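Long-range contacts in translation initiation factor eIF2B, subunit delta (Archaeoglobus fulgidus, PDB 1T5O), which probably catalyses the interconversion of methylthioribose-1-phosphate and methylthioribulose-1-phosphate, an isomerase step in methionine biosynthesis: residues A68-K74 against G108-V114; E28-V32 against L60-E64; R100-A105 against L117-E121. All coordinates share one frame; numbering follows the deposited sequence.

Interaction 1: A68-K74 against G108-V114; sequences ADVDELK and GESVEEV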
ATOM      1  N   ALA A  68     -41.629 -21.279 -27.492  1.00 79.58           N
ATOM      2  CA  ALA A  68     -42.291 -22.064 -28.527  1.00 78.64           C
ATOM      3  C   ALA A  68     -41.942 -21.464 -29.899  1.00 77.99           C
ATOM      4  O   ALA A  68     -41.748 -22.198 -30.878  1.00 77.66           O
ATOM      5  CB  ALA A  68     -43.804 -22.062 -28.308  1.00 78.47           C
ATOM      6  N   ASP A  69     -41.848 -20.133 -29.952  1.00 76.69           N
ATOM      7  CA  ASP A  69     -41.519 -19.417 -31.189  1.00 75.21           C
ATOM      8  C   ASP A  69     -40.148 -18.737 -31.196  1.00 73.52           C
ATOM      9  O   ASP A  69     -39.791 -18.004 -30.274  1.00 72.68           O
ATOM     10  CB  ASP A  69     -42.588 -18.376 -31.502  1.00 75.89           C
ATOM     11  CG  ASP A  69     -42.156 -17.426 -32.596  1.00 77.08           C
ATOM     12  OD1 ASP A  69     -41.387 -16.488 -32.298  1.00 77.56           O
ATOM     13  OD2 ASP A  69     -42.565 -17.626 -33.760  1.00 78.16           O
ATOM     14  N   VAL A  70     -39.408 -18.970 -32.275  1.00 72.02           N
ATOM     15  CA  VAL A  70     -38.063 -18.441 -32.462  1.00 70.45           C
ATOM     16  C   VAL A  70     -37.929 -16.922 -32.444  1.00 69.18           C
ATOM     17  O   VAL A  70     -37.112 -16.379 -31.700  1.00 68.83           O
ATOM     18  CB  VAL A  70     -37.460 -18.967 -33.784  1.00 70.60           C
ATOM     19  CG1 VAL A  70     -36.004 -18.556 -33.895  1.00 70.98           C
ATOM     20  CG2 VAL A  70     -37.590 -20.481 -33.844  1.00 71.24           C
ATOM     21  N   ASP A  71     -38.716 -16.230 -33.257  1.00 67.47           N
ATOM     22  CA  ASP A  71     -38.624 -14.775 -33.310  1.00 65.74           C
ATOM     23  C   ASP A  71     -38.815 -14.099 -31.965  1.00 64.07           C
ATOM     24  O   ASP A  71     -38.310 -13.000 -31.735  1.00 62.69           O
ATOM     25  CB  ASP A  71     -39.615 -14.225 -34.328  1.00 66.95           C
ATOM     26  CG  ASP A  71     -39.309 -14.701 -35.725  1.00 68.12           C
ATOM     27  OD1 ASP A  71     -38.105 -14.872 -36.028  1.00 68.61           O
ATOM     28  OD2 ASP A  71     -40.255 -14.896 -36.519  1.00 69.45           O
ATOM     29  N   GLU A  72     -39.547 -14.757 -31.074  1.00 63.01           N
ATOM     30  CA  GLU A  72     -39.777 -14.214 -29.743  1.00 61.75           C
ATOM     31  C   GLU A  72     -38.470 -14.401 -28.979  1.00 59.44           C
ATOM     32  O   GLU A  72     -38.022 -13.515 -28.244  1.00 58.05           O
ATOM     33  CB  GLU A  72     -40.917 -14.974 -29.058  1.00 63.89           C
ATOM     34  CG  GLU A  72     -42.168 -15.095 -29.926  1.00 66.62           C
ATOM     35  CD  GLU A  72     -43.408 -15.461 -29.132  1.00 67.89           C
ATOM     36  OE1 GLU A  72     -43.413 -16.518 -28.462  1.00 68.96           O
ATOM     37  OE2 GLU A  72     -44.383 -14.677 -29.184  1.00 69.38           O
ATOM     38  N   LEU A  73     -37.864 -15.566 -29.176  1.00 57.50           N
ATOM     39  CA  LEU A  73     -36.593 -15.893 -28.547  1.00 55.86           C
ATOM     40  C   LEU A  73     -35.567 -14.844 -28.958  1.00 55.06           C
ATOM     41  O   LEU A  73     -34.957 -14.202 -28.102  1.00 54.16           O
ATOM     42  CB  LEU A  73     -36.122 -17.280 -28.988  1.00 55.28           C
ATOM     43  CG  LEU A  73     -34.702 -17.671 -28.561  1.00 55.14           C
ATOM     44  CD1 LEU A  73     -34.566 -17.529 -27.051  1.00 54.77           C
ATOM     45  CD2 LEU A  73     -34.398 -19.094 -29.009  1.00 54.22           C
ATOM     46  N   LYS A  74     -35.397 -14.666 -30.268  1.00 53.69           N
ATOM     47  CA  LYS A  74     -34.452 -13.691 -30.805  1.00 53.98           C
ATOM     48  C   LYS A  74     -34.655 -12.275 -30.240  1.00 54.00           C
ATOM     49  O   LYS A  74     -33.693 -11.603 -29.842  1.00 52.58           O
ATOM     50  CB  LYS A  74     -34.550 -13.632 -32.331  1.00 53.72           C
ATOM     51  CG  LYS A  74     -34.273 -14.943 -33.053  1.00 54.49           C
ATOM     52  CD  LYS A  74     -34.132 -14.694 -34.561  1.00 54.55           C
ATOM     53  CE  LYS A  74     -33.892 -15.983 -35.329  1.00 55.30           C
ATOM     54  NZ  LYS A  74     -32.713 -16.721 -34.821  1.00 56.57           N
ATOM     55  N   GLY A 108     -29.579 -18.884 -35.997  1.00 51.04           N
ATOM     56  CA  GLY A 108     -30.405 -20.074 -35.923  1.00 53.34           C
ATOM     57  C   GLY A 108     -31.785 -19.810 -36.510  1.00 55.05           C
ATOM     58  O   GLY A 108     -32.271 -18.673 -36.494  1.00 53.74           O
ATOM     59  N   GLU A 109     -32.421 -20.859 -37.032  1.00 56.91           N
ATOM     60  CA  GLU A 109     -33.742 -20.736 -37.635  1.00 59.02           C
ATOM     61  C   GLU A 109     -34.835 -21.446 -36.835  1.00 58.83           C
ATOM     62  O   GLU A 109     -35.998 -21.438 -37.223  1.00 59.71           O
ATOM     63  CB  GLU A 109     -33.707 -21.265 -39.071  1.00 61.23           C
ATOM     64  CG  GLU A 109     -33.654 -20.171 -40.133  1.00 64.90           C
ATOM     65  CD  GLU A 109     -35.023 -19.548 -40.394  1.00 68.05           C
ATOM     66  OE1 GLU A 109     -35.121 -18.623 -41.238  1.00 70.16           O
ATOM     67  OE2 GLU A 109     -36.007 -19.988 -39.759  1.00 69.14           O
ATOM     68  N   SER A 110     -34.453 -22.057 -35.721  1.00 58.57           N
ATOM     69  CA  SER A 110     -35.402 -22.746 -34.852  1.00 57.84           C
ATOM     70  C   SER A 110     -34.978 -22.461 -33.425  1.00 58.37           C
ATOM     71  O   SER A 110     -33.851 -22.022 -33.187  1.00 58.83           O
ATOM     72  CB  SER A 110     -35.377 -24.252 -35.094  1.00 57.06           C
ATOM     73  OG  SER A 110     -34.164 -24.817 -34.645  1.00 54.83           O
ATOM     74  N   VAL A 111     -35.869 -22.717 -32.476  1.00 57.76           N
ATOM     75  CA  VAL A 111     -35.561 -22.467 -31.077  1.00 57.58           C
ATOM     76  C   VAL A 111     -34.328 -23.259 -30.614  1.00 58.24           C
ATOM     77  O   VAL A 111     -33.458 -22.693 -29.951  1.00 57.66           O
ATOM     78  CB  VAL A 111     -36.784 -22.783 -30.196  1.00 57.58           C
ATOM     79  CG1 VAL A 111     -36.606 -22.202 -28.800  1.00 56.28           C
ATOM     80  CG2 VAL A 111     -38.031 -22.214 -30.854  1.00 57.74           C
ATOM     81  N   GLU A 112     -34.240 -24.547 -30.967  1.00 58.42           N
ATOM     82  CA  GLU A 112     -33.076 -25.361 -30.581  1.00 58.73           C
ATOM     83  C   GLU A 112     -31.790 -24.802 -31.188  1.00 56.85           C
ATOM     84  O   GLU A 112     -30.802 -24.611 -30.492  1.00 56.95           O
ATOM     85  CB  GLU A 112     -33.226 -26.821 -31.031  1.00 60.96           C
ATOM     86  CG  GLU A 112     -33.833 -27.761 -29.991  1.00 64.63           C
ATOM     87  CD  GLU A 112     -33.456 -29.224 -30.232  1.00 67.22           C
ATOM     88  OE1 GLU A 112     -32.336 -29.627 -29.845  1.00 68.52           O
ATOM     89  OE2 GLU A 112     -34.273 -29.970 -30.818  1.00 68.91           O
ATOM     90  N   GLU A 113     -31.807 -24.562 -32.492  1.00 55.21           N
ATOM     91  CA  GLU A 113     -30.647 -24.009 -33.177  1.00 54.06           C
ATOM     92  C   GLU A 113     -30.105 -22.768 -32.462  1.00 52.17           C
ATOM     93  O   GLU A 113     -28.917 -22.691 -32.153  1.00 50.53           O
ATOM     94  CB  GLU A 113     -31.015 -23.647 -34.614  1.00 55.31           C
ATOM     95  CG  GLU A 113     -30.714 -24.737 -35.625  1.00 57.95           C
ATOM     96  CD  GLU A 113     -31.629 -24.674 -36.830  1.00 59.56           C
ATOM     97  OE1 GLU A 113     -31.941 -23.547 -37.275  1.00 60.80           O
ATOM     98  OE2 GLU A 113     -32.029 -25.750 -37.334  1.00 60.27           O
ATOM     99  N   VAL A 114     -30.986 -21.805 -32.205  1.00 50.11           N
ATOM    100  CA  VAL A 114     -30.599 -20.569 -31.538  1.00 48.55           C
ATOM    101  C   VAL A 114     -30.001 -20.846 -30.177  1.00 47.98           C
ATOM    102  O   VAL A 114     -29.032 -20.199 -29.785  1.00 45.87           O
ATOM    103  CB  VAL A 114     -31.791 -19.605 -31.390  1.00 47.62           C
ATOM    104  CG1 VAL A 114     -31.394 -18.396 -30.549  1.00 47.44           C
ATOM    105  CG2 VAL A 114     -32.241 -19.150 -32.769  1.00 46.22           C
TER

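Interaction 2: E28-V32 against L60-E64; sequences ECRNV and LAARE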
ATOM      1  N   GLU A  28     -24.110 -20.458  -9.149  1.00 47.69           N
ATOM      2  CA  GLU A  28     -24.871 -20.710 -10.359  1.00 50.17           C
ATOM      3  C   GLU A  28     -25.680 -19.487 -10.764  1.00 50.44           C
ATOM      4  O   GLU A  28     -26.401 -18.911  -9.949  1.00 49.97           O
ATOM      5  CB  GLU A  28     -25.817 -21.887 -10.105  1.00 52.57           C
ATOM      6  CG  GLU A  28     -26.970 -22.009 -11.076  1.00 57.14           C
ATOM      7  CD  GLU A  28     -26.591 -22.750 -12.330  1.00 59.04           C
ATOM      8  OE1 GLU A  28     -25.620 -22.324 -12.995  1.00 60.55           O
ATOM      9  OE2 GLU A  28     -27.261 -23.759 -12.646  1.00 60.04           O
ATOM     10  N   CYS A  29     -25.529 -19.067 -12.014  1.00 51.11           N
ATOM     11  CA  CYS A  29     -26.311 -17.955 -12.519  1.00 52.68           C
ATOM     12  C   CYS A  29     -27.386 -18.626 -13.353  1.00 53.79           C
ATOM     13  O   CYS A  29     -27.087 -19.260 -14.364  1.00 53.86           O
ATOM     14  CB  CYS A  29     -25.477 -17.026 -13.399  1.00 53.00           C
ATOM     15  SG  CYS A  29     -24.434 -15.867 -12.495  1.00 51.77           S
ATOM     16  N   ARG A  30     -28.634 -18.516 -12.915  1.00 55.63           N
ATOM     17  CA  ARG A  30     -29.736 -19.124 -13.649  1.00 56.27           C
ATOM     18  C   ARG A  30     -30.519 -18.077 -14.430  1.00 55.47           C
ATOM     19  O   ARG A  30     -31.442 -18.416 -15.170  1.00 55.65           O
ATOM     20  CB  ARG A  30     -30.647 -19.925 -12.700  1.00 58.28           C
ATOM     21  CG  ARG A  30     -30.658 -19.421 -11.268  1.00 61.09           C
ATOM     22  CD  ARG A  30     -31.075 -20.506 -10.271  1.00 63.74           C
ATOM     23  NE  ARG A  30     -30.937 -20.033  -8.890  1.00 67.11           N
ATOM     24  CZ  ARG A  30     -29.773 -19.761  -8.296  1.00 68.62           C
ATOM     25  NH1 ARG A  30     -28.627 -19.919  -8.955  1.00 68.66           N
ATOM     26  NH2 ARG A  30     -29.753 -19.317  -7.043  1.00 68.59           N
ATOM     27  N   ASN A  31     -30.139 -16.808 -14.283  1.00 54.08           N
ATOM     28  CA  ASN A  31     -30.788 -15.733 -15.028  1.00 53.86           C
ATOM     29  C   ASN A  31     -29.888 -14.524 -15.288  1.00 54.07           C
ATOM     30  O   ASN A  31     -28.836 -14.360 -14.666  1.00 52.19           O
ATOM     31  CB  ASN A  31     -32.090 -15.274 -14.338  1.00 53.60           C
ATOM     32  CG  ASN A  31     -31.852 -14.509 -13.039  1.00 52.68           C
ATOM     33  OD1 ASN A  31     -31.142 -13.501 -13.014  1.00 52.29           O
ATOM     34  ND2 ASN A  31     -32.474 -14.977 -11.958  1.00 52.13           N
ATOM     35  N   VAL A  32     -30.332 -13.687 -16.219  1.00 54.81           N
ATOM     36  CA  VAL A  32     -29.625 -12.477 -16.628  1.00 56.36           C
ATOM     37  C   VAL A  32     -29.191 -11.600 -15.468  1.00 55.60           C
ATOM     38  O   VAL A  32     -28.031 -11.205 -15.373  1.00 55.33           O
ATOM     39  CB  VAL A  32     -30.506 -11.560 -17.516  1.00 58.33           C
ATOM     40  CG1 VAL A  32     -29.627 -10.836 -18.526  1.00 58.84           C
ATOM     41  CG2 VAL A  32     -31.623 -12.352 -18.181  1.00 60.02           C
ATOM     42  N   LEU A  60     -27.342 -18.146 -21.741  1.00 39.97           N
ATOM     43  CA  LEU A  60     -28.203 -18.192 -20.575  1.00 40.46           C
ATOM     44  C   LEU A  60     -29.556 -17.558 -20.909  1.00 40.98           C
ATOM     45  O   LEU A  60     -30.603 -18.159 -20.704  1.00 40.92           O
ATOM     46  CB  LEU A  60     -27.547 -17.446 -19.404  1.00 39.40           C
ATOM     47  CG  LEU A  60     -28.335 -17.335 -18.090  1.00 39.17           C
ATOM     48  CD1 LEU A  60     -28.808 -18.722 -17.635  1.00 38.81           C
ATOM     49  CD2 LEU A  60     -27.457 -16.697 -17.025  1.00 39.29           C
ATOM     50  N   ALA A  61     -29.534 -16.341 -21.421  1.00 42.69           N
ATOM     51  CA  ALA A  61     -30.772 -15.647 -21.758  1.00 44.92           C
ATOM     52  C   ALA A  61     -31.675 -16.462 -22.687  1.00 47.20           C
ATOM     53  O   ALA A  61     -32.906 -16.360 -22.614  1.00 47.28           O
ATOM     54  CB  ALA A  61     -30.454 -14.314 -22.393  1.00 44.58           C
ATOM     55  N   ALA A  62     -31.067 -17.261 -23.562  1.00 48.40           N
ATOM     56  CA  ALA A  62     -31.818 -18.075 -24.512  1.00 50.30           C
ATOM     57  C   ALA A  62     -32.347 -19.364 -23.901  1.00 51.91           C
ATOM     58  O   ALA A  62     -33.131 -20.074 -24.533  1.00 49.64           O
ATOM     59  CB  ALA A  62     -30.947 -18.406 -25.729  1.00 51.02           C
ATOM     60  N   ARG A  63     -31.910 -19.668 -22.684  1.00 53.89           N
ATOM     61  CA  ARG A  63     -32.340 -20.881 -22.004  1.00 57.62           C
ATOM     62  C   ARG A  63     -33.172 -20.547 -20.768  1.00 60.75           C
ATOM     63  O   ARG A  63     -33.920 -21.387 -20.267  1.00 61.33           O
ATOM     64  CB  ARG A  63     -31.118 -21.722 -21.606  1.00 56.82           C
ATOM     65  CG  ARG A  63     -30.373 -22.350 -22.782  1.00 55.69           C
ATOM     66  CD  ARG A  63     -29.056 -22.985 -22.346  1.00 54.58           C
ATOM     67  NE  ARG A  63     -28.499 -23.857 -23.379  1.00 54.10           N
ATOM     68  CZ  ARG A  63     -28.083 -23.443 -24.574  1.00 54.16           C
ATOM     69  NH1 ARG A  63     -28.150 -22.155 -24.901  1.00 53.26           N
ATOM     70  NH2 ARG A  63     -27.621 -24.323 -25.453  1.00 53.23           N
ATOM     71  N   GLU A  64     -33.034 -19.311 -20.295  1.00 64.19           N
ATOM     72  CA  GLU A  64     -33.748 -18.813 -19.121  1.00 67.93           C
ATOM     73  C   GLU A  64     -35.053 -19.581 -18.937  1.00 71.00           C
ATOM     74  O   GLU A  64     -35.195 -20.362 -17.990  1.00 71.48           O
ATOM     75  CB  GLU A  64     -34.026 -17.324 -19.300  1.00 67.97           C
ATOM     76  CG  GLU A  64     -33.670 -16.472 -18.099  1.00 67.91           C
ATOM     77  CD  GLU A  64     -32.795 -15.280 -18.464  1.00 67.86           C
ATOM     78  OE1 GLU A  64     -33.142 -14.540 -19.416  1.00 67.66           O
ATOM     79  OE2 GLU A  64     -31.759 -15.080 -17.793  1.00 67.44           O
TER

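Interaction 3: R100-A105 against L117-E121; sequences RALNAA and LALRE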
ATOM      1  N   ARG A 100     -20.717 -11.235 -30.015  1.00 35.35           N
ATOM      2  CA  ARG A 100     -20.330 -12.424 -30.764  1.00 34.24           C
ATOM      3  C   ARG A 100     -21.281 -13.587 -30.556  1.00 33.65           C
ATOM      4  O   ARG A 100     -21.558 -14.354 -31.484  1.00 31.31           O
ATOM      5  CB  ARG A 100     -18.912 -12.835 -30.412  1.00 35.59           C
ATOM      6  CG  ARG A 100     -17.888 -12.017 -31.158  1.00 39.05           C
ATOM      7  CD  ARG A 100     -16.865 -12.941 -31.764  1.00 42.27           C
ATOM      8  NE  ARG A 100     -15.624 -12.867 -31.028  1.00 44.52           N
ATOM      9  CZ  ARG A 100     -14.547 -13.591 -31.303  1.00 45.05           C
ATOM     10  NH1 ARG A 100     -14.559 -14.467 -32.303  1.00 42.47           N
ATOM     11  NH2 ARG A 100     -13.450 -13.408 -30.585  1.00 44.27           N
ATOM     12  N   ALA A 101     -21.788 -13.701 -29.335  1.00 33.29           N
ATOM     13  CA  ALA A 101     -22.717 -14.760 -28.979  1.00 33.84           C
ATOM     14  C   ALA A 101     -24.080 -14.474 -29.608  1.00 34.52           C
ATOM     15  O   ALA A 101     -24.726 -15.380 -30.131  1.00 35.51           O
ATOM     16  CB  ALA A 101     -22.830 -14.866 -27.449  1.00 32.62           C
ATOM     17  N   LEU A 102     -24.501 -13.213 -29.565  1.00 35.43           N
ATOM     18  CA  LEU A 102     -25.785 -12.802 -30.134  1.00 36.92           C
ATOM     19  C   LEU A 102     -25.790 -13.005 -31.641  1.00 37.73           C
ATOM     20  O   LEU A 102     -26.720 -13.590 -32.201  1.00 38.42           O
ATOM     21  CB  LEU A 102     -26.057 -11.327 -29.835  1.00 37.84           C
ATOM     22  CG  LEU A 102     -27.420 -10.791 -30.321  1.00 38.43           C
ATOM     23  CD1 LEU A 102     -28.542 -11.585 -29.654  1.00 39.13           C
ATOM     24  CD2 LEU A 102     -27.554  -9.308 -29.997  1.00 37.29           C
ATOM     25  N   ASN A 103     -24.745 -12.495 -32.288  1.00 37.78           N
ATOM     26  CA  ASN A 103     -24.576 -12.592 -33.735  1.00 37.54           C
ATOM     27  C   ASN A 103     -24.707 -14.049 -34.164  1.00 37.04           C
ATOM     28  O   ASN A 103     -25.373 -14.351 -35.150  1.00 37.20           O
ATOM     29  CB  ASN A 103     -23.190 -12.022 -34.137  1.00 37.65           C
ATOM     30  CG  ASN A 103     -22.911 -12.105 -35.650  1.00 38.12           C
ATOM     31  OD1 ASN A 103     -22.125 -12.947 -36.108  1.00 38.84           O
ATOM     32  ND2 ASN A 103     -23.548 -11.235 -36.420  1.00 35.81           N
ATOM     33  N   ALA A 104     -24.086 -14.954 -33.417  1.00 36.43           N
ATOM     34  CA  ALA A 104     -24.135 -16.378 -33.759  1.00 36.26           C
ATOM     35  C   ALA A 104     -25.496 -17.024 -33.520  1.00 37.81           C
ATOM     36  O   ALA A 104     -25.999 -17.795 -34.357  1.00 37.02           O
ATOM     37  CB  ALA A 104     -23.064 -17.147 -32.979  1.00 34.88           C
ATOM     38  N   ALA A 105     -26.078 -16.728 -32.367  1.00 37.79           N
ATOM     39  CA  ALA A 105     -27.365 -17.311 -32.008  1.00 39.05           C
ATOM     40  C   ALA A 105     -28.459 -16.889 -32.988  1.00 40.10           C
ATOM     41  O   ALA A 105     -29.257 -17.712 -33.428  1.00 39.96           O
ATOM     42  CB  ALA A 105     -27.742 -16.905 -30.577  1.00 37.73           C
ATOM     43  N   LEU A 117     -26.518 -22.724 -30.868  1.00 42.80           N
ATOM     44  CA  LEU A 117     -25.541 -21.813 -31.446  1.00 41.44           C
ATOM     45  C   LEU A 117     -25.029 -20.790 -30.436  1.00 40.66           C
ATOM     46  O   LEU A 117     -23.847 -20.423 -30.469  1.00 38.94           O
ATOM     47  CB  LEU A 117     -26.123 -21.084 -32.656  1.00 42.83           C
ATOM     48  CG  LEU A 117     -26.331 -21.947 -33.896  1.00 44.89           C
ATOM     49  CD1 LEU A 117     -26.813 -21.082 -35.048  1.00 44.22           C
ATOM     50  CD2 LEU A 117     -25.032 -22.655 -34.237  1.00 44.47           C
ATOM     51  N   ALA A 118     -25.916 -20.320 -29.557  1.00 38.15           N
ATOM     52  CA  ALA A 118     -25.515 -19.346 -28.550  1.00 36.61           C
ATOM     53  C   ALA A 118     -24.467 -19.989 -27.661  1.00 35.96           C
ATOM     54  O   ALA A 118     -23.358 -19.468 -27.538  1.00 34.84           O
ATOM     55  CB  ALA A 118     -26.720 -18.898 -27.706  1.00 36.56           C
ATOM     56  N   LEU A 119     -24.817 -21.132 -27.071  1.00 33.66           N
ATOM     57  CA  LEU A 119     -23.919 -21.862 -26.180  1.00 34.25           C
ATOM     58  C   LEU A 119     -22.610 -22.266 -26.843  1.00 34.67           C
ATOM     59  O   LEU A 119     -21.541 -22.186 -26.231  1.00 35.55           O
ATOM     60  CB  LEU A 119     -24.608 -23.124 -25.629  1.00 33.77           C
ATOM     61  CG  LEU A 119     -23.752 -24.010 -24.701  1.00 35.01           C
ATOM     62  CD1 LEU A 119     -23.090 -23.164 -23.597  1.00 33.06           C
ATOM     63  CD2 LEU A 119     -24.627 -25.108 -24.080  1.00 35.14           C
ATOM     64  N   ARG A 120     -22.697 -22.708 -28.089  1.00 33.48           N
ATOM     65  CA  ARG A 120     -21.518 -23.137 -28.823  1.00 35.31           C
ATOM     66  C   ARG A 120     -20.504 -21.993 -29.063  1.00 33.83           C
ATOM     67  O   ARG A 120     -19.292 -22.195 -28.949  1.00 32.93           O
ATOM     68  CB  ARG A 120     -21.957 -23.755 -30.149  1.00 37.97           C
ATOM     69  CG  ARG A 120     -20.830 -24.155 -31.057  1.00 44.06           C
ATOM     70  CD  ARG A 120     -21.339 -25.095 -32.141  1.00 50.47           C
ATOM     71  NE  ARG A 120     -20.383 -25.249 -33.234  1.00 55.21           N
ATOM     72  CZ  ARG A 120     -20.604 -26.012 -34.301  1.00 59.42           C
ATOM     73  NH1 ARG A 120     -21.746 -26.688 -34.402  1.00 60.68           N
ATOM     74  NH2 ARG A 120     -19.698 -26.090 -35.272  1.00 61.35           N
ATOM     75  N   GLU A 121     -20.998 -20.803 -29.391  1.00 31.74           N
ATOM     76  CA  GLU A 121     -20.120 -19.659 -29.614  1.00 31.07           C
ATOM     77  C   GLU A 121     -19.457 -19.274 -28.279  1.00 30.83           C
ATOM     78  O   GLU A 121     -18.255 -19.037 -28.215  1.00 27.76           O
ATOM     79  CB  GLU A 121     -20.927 -18.482 -30.172  1.00 32.39           C
ATOM     80  CG  GLU A 121     -20.129 -17.195 -30.436  1.00 32.38           C
ATOM     81  CD  GLU A 121     -19.078 -17.341 -31.535  1.00 35.96           C
ATOM     82  OE1 GLU A 121     -19.017 -18.417 -32.171  1.00 36.81           O
ATOM     83  OE2 GLU A 121     -18.306 -16.374 -31.773  1.00 38.73           O
TER

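Interaction 1: A68-K74 against G108-V114
Val70 presses against the first turn of helix 111-141, its CG2 only 3.1 Å from Val111 N and 3.5 Å from Val111 CG2. CG2 is the branch beside the Val70 backbone N, because CG1 stands anti to that nitrogen (chi1 -173°); CG1 is thereby turned to Val114 CG2. Further along helix 70-85, Leu73 and Val114 meet tip to tip, with Leu73 CD2 at 3.4 Å from Val114 CG1, tighter than usual carbon contact. The same CD2 also rests on Val111 CG1. Lys74 runs past Val114 with an extended chain that bends at its last torsion (chi4 -56°), bringing NZ to Gly108 O at 2.6 Å; the donor sits 30° off the carbonyl plane. Phe67 packs on both Leu73 and Val111.

Two helix starts are thus set side by side, with Asp69 and Ser110 at their N-cap positions. Ser110 OG accepts from Glu113 N at 3.2 Å, while Glu113 OE1 takes Glu109 N at 2.7 Å, fixing the turn that holds Gly108. Since Lys74 NZ also donates to Leu106 O, one ammonium group ties helix 70-85 to two carbonyls of the loop after helix 92-105, beside an otherwise apolar seam.

Interaction 2: E28-V32 against L60-E64
The carboxylate of Glu64 is met by Val32 from its oxygen side: Val32 N and CG2 both approach close to the carboxylate plane, not over the middle of a face. Glu64 OE2 is modelled 2.5 Å from Val32 N, a short, bent hydrogen bond (136° at the hydrogen) to be taken with caution, since both carboxylate oxygens crowd Val32 CG2 more closely than is plausible. The other oxygen, OE1, takes a hydrogen bond from His76 NE2 of helix 70-85, which gives the flat group a second hold. Of the Asn31 side chain it is CB, not the amide, that lies nearest this carboxylate. With chi1 at 71°, Asn31 CG lies between the backbone N and the carbonyl carbon, a setting in which OD1 caps Glu34 N.

Asn31 is the N-cap of helix 32-40, which follows strand 26-29 after a short link; that strand is an outer one, within this chain, of the three-stranded antiparallel sheet. Leu60, on helix 47-61, packs against this strand-to-helix junction. It spreads its two methyls against successive carbonyls: CD1 lies 3.6 Å from Arg30 O, and CD2 lies 3.6 Å from Asn31 O. Leu60 CD2 also reaches Cys29 CB, at 4.1 Å, and Leu60 continues onto Leu12 of the neighbouring strand. Leu60 O in turn accepts from both Arg63 N and Glu64 N, at 2.8 and 2.7 Å, a turn that carries the Glu64 side chain back toward Val32. If placed as modelled, the negative Glu64 carboxylate would probably be favoured by the backbone N-H groups at the start of helix 32-40. Val32 also packs on Phe83 and Leu84 of helix 70-85.

Interaction 3: R100-A105 against L117-E121
Glu121 lays its aliphatic part over the backbone of helix 92-105, CG coming to 3.3 Å from Arg100 O and CB to 3.8 Å from Ala104 CB. With CG opposite the backbone N (chi1 179°), the Glu121 chain reaches across to helix 92-105, and a bend at the next torsion turns the carboxylate toward Arg100. The two long side chains cross at about a right angle. Arg100 CD is 3.7 Å from Glu121 OE2, but the guanidinium and carboxylate planes stand 61° apart and no N-H is aimed at the oxygen. Arg100 NH1 remains 4.2 Å from Glu121 OE2, so the charges are near without forming a salt bridge.

Toward the loop the contact is made of small residues. Ala105 CB faces Ala118 CB at 3.6 Å, and the CA atoms of these two alanines are 4.4 Å apart. Leu117 lies over the last turn of helix 92-105, its CD1 at 3.5 Å from Ala104 O. The alanines allow the segment axes to come within 7.9 Å, running roughly antiparallel at 142°, as two legs of an alpha-alpha hairpin. Other helices pack beside it: Ala101 touches Ala55 and Ile58 of helix 47-61, and Ala105 touches Leu77 of helix 70-85.

Replacing Glu121 by an alanine is likely to uncover the Arg100 carbonyl and to leave the guanidinium, which also has a long, weak ion pair with Glu51, without this nearby negative charge. The contact therefore rests on close alanine and methylene packing, to which the opposite charges are likely to add a modest, geometrically loose attraction.

Overall arrangement
All three contacts are partly buried and lie on one side of the chain's centre; interactions 1 and 3 join helices, interaction 2 a helix to the end of a sheet strand. Interaction 1 lies farthest out, about 33 Å from that centre to its own, against about 23 and 22 Å for interactions 2 and 3. Interactions 1 and 3 share helix 111-141 and touch where Val114 packs on the Ala105 carbonyl; interaction 2 reaches the others through Ala62 against Leu73 and Arg63 against Leu119. Interaction 1 joins two helix starts by branched side chains and a lysine, interaction 2 a strand-to-helix junction by a leucine and a less surely placed carboxylate, and interaction 3 two roughly antiparallel helices by alanines.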